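Local coordinates for type IV pilus assembly protein PilF (Thermus thermophilus HB8, PDB 5OIU), which is an AAA+ type motor ATPase that binds ATP and powers the assembly of type IV pili, probably as a hexamer, at residues S161-I166 with T173-D178. Sequence-based numbering, arbitrary orientation.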
# COMPACT_ATOMS: atom_id res chain seq x y z
N SER C 161 19.22 16.92 -28.95
CA SER C 161 19.81 18.22 -28.67
C SER C 161 20.77 18.14 -27.48
O SER C 161 21.87 18.69 -27.53
CB SER C 161 18.70 19.22 -28.40
OG SER C 161 19.23 20.52 -28.33
N ILE C 162 20.35 17.47 -26.40
CA ILE C 162 21.23 17.27 -25.25
C ILE C 162 22.53 16.62 -25.68
O ILE C 162 23.63 17.16 -25.48
CB ILE C 162 20.52 16.43 -24.17
CG1 ILE C 162 19.31 17.17 -23.60
CG2 ILE C 162 21.51 15.99 -23.09
CD1 ILE C 162 18.67 16.45 -22.43
N LEU C 163 22.42 15.43 -26.29
CA LEU C 163 23.58 14.68 -26.77
C LEU C 163 24.45 15.52 -27.70
O LEU C 163 25.68 15.39 -27.69
CB LEU C 163 23.12 13.40 -27.46
CG LEU C 163 22.39 12.33 -26.62
CD1 LEU C 163 22.26 11.04 -27.39
CD2 LEU C 163 23.07 12.08 -25.26
N LYS C 164 23.84 16.40 -28.51
CA LYS C 164 24.62 17.31 -29.34
C LYS C 164 25.58 18.14 -28.49
O LYS C 164 26.73 18.36 -28.88
CB LYS C 164 23.70 18.22 -30.14
CG LYS C 164 24.24 18.59 -31.50
CD LYS C 164 23.17 19.32 -32.32
CE LYS C 164 23.71 19.82 -33.66
NZ LYS C 164 22.79 19.42 -34.78
N ARG C 165 25.14 18.58 -27.31
CA ARG C 165 26.03 19.36 -26.47
C ARG C 165 27.06 18.48 -25.75
O ARG C 165 28.25 18.79 -25.77
CB ARG C 165 25.23 20.16 -25.44
CG ARG C 165 26.10 21.02 -24.53
CD ARG C 165 26.98 22.03 -25.30
NE ARG C 165 26.25 22.73 -26.36
CZ ARG C 165 25.52 23.83 -26.19
NH1 ARG C 165 25.42 24.38 -25.00
NH2 ARG C 165 24.88 24.37 -27.22
N ILE C 166 26.64 17.38 -25.13
CA ILE C 166 27.49 16.72 -24.15
C ILE C 166 28.29 15.53 -24.68
O ILE C 166 29.17 15.04 -23.95
CB ILE C 166 26.69 16.27 -22.90
CG1 ILE C 166 25.73 15.11 -23.25
CG2 ILE C 166 25.97 17.46 -22.27
CD1 ILE C 166 25.03 14.51 -22.07
N THR C 173 29.74 7.76 -26.21
CA THR C 173 28.29 7.89 -26.16
C THR C 173 27.64 6.74 -26.91
O THR C 173 27.94 6.51 -28.09
CB THR C 173 27.86 9.21 -26.78
OG1 THR C 173 28.57 10.27 -26.12
CG2 THR C 173 26.33 9.41 -26.68
N GLN C 174 26.75 6.02 -26.24
CA GLN C 174 26.10 4.83 -26.77
C GLN C 174 24.60 4.89 -26.50
O GLN C 174 24.18 5.07 -25.35
CB GLN C 174 26.70 3.57 -26.14
CG GLN C 174 26.06 2.28 -26.61
CD GLN C 174 26.38 1.98 -28.05
OE1 GLN C 174 27.54 1.72 -28.40
NE2 GLN C 174 25.36 2.02 -28.91
N THR C 175 23.79 4.73 -27.56
CA THR C 175 22.34 4.76 -27.48
C THR C 175 21.77 3.37 -27.76
O THR C 175 22.40 2.52 -28.39
CB THR C 175 21.73 5.75 -28.49
OG1 THR C 175 21.79 5.19 -29.80
CG2 THR C 175 22.49 7.05 -28.53
N ILE C 176 20.55 3.14 -27.27
CA ILE C 176 19.71 2.03 -27.71
C ILE C 176 18.33 2.60 -28.01
O ILE C 176 17.74 3.32 -27.19
CB ILE C 176 19.65 0.89 -26.66
CG1 ILE C 176 18.81 -0.28 -27.19
CG2 ILE C 176 19.16 1.39 -25.31
CD1 ILE C 176 19.38 -0.89 -28.43
N GLU C 177 17.82 2.32 -29.21
CA GLU C 177 16.71 3.09 -29.76
C GLU C 177 15.74 2.18 -30.50
O GLU C 177 16.14 1.16 -31.08
CB GLU C 177 17.21 4.20 -30.71
CG GLU C 177 18.23 5.13 -30.09
CD GLU C 177 18.57 6.31 -30.97
OE1 GLU C 177 17.63 6.92 -31.53
OE2 GLU C 177 19.78 6.60 -31.14
N ASP C 178 14.46 2.54 -30.44
CA ASP C 178 13.42 1.80 -31.16
C ASP C 178 12.47 2.77 -31.83
O ASP C 178 11.46 3.17 -31.25
CB ASP C 178 12.64 0.87 -30.23
CG ASP C 178 11.54 0.12 -30.96
OD1 ASP C 178 11.61 0.02 -32.21
OD2 ASP C 178 10.61 -0.38 -30.30
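L163 meets T173 and T175 through methyl groups alone: its CD1 lies 4.2 Å from T175 CG2 and 4.4 Å from T173 CG2. T173 and T175, two apart on the strand, present their side chains on the same face, toward the helix, while Q174 between them points away. Leucine suits the helix position because CD1 reaches both threonine methyls and CD2 adds a second touch on T173 CG2; CG lies anti to the carbonyl carbon (chi1 -64°), and CD1, anti to CA (chi2 -169°), extends to the strand. I240 of strand 238-243 also packs against L163.

The polar bonds lie on the sheet's side of the contact. T175 OG1 donates to E177 OE2 at 2.8 Å, where OE2 accepts with its anti lone pair; Q189 NE2 holds the same oxygen. An alanine at T175 would probably leave E177 without one of its partners and open a gap beside L163 CD1. Q174 NE2 gives T175 O a nearly straight bond of 3.0 Å.

Helix 155-166, starting at the end of the ATP-binding P-loop, packs on the mixed sheet containing strand 173-177. About 101 Å² is buried over both sides. Threonine divides its labour: methyls give the helix an apolar patch, while T175's hydroxyl is spent on E177.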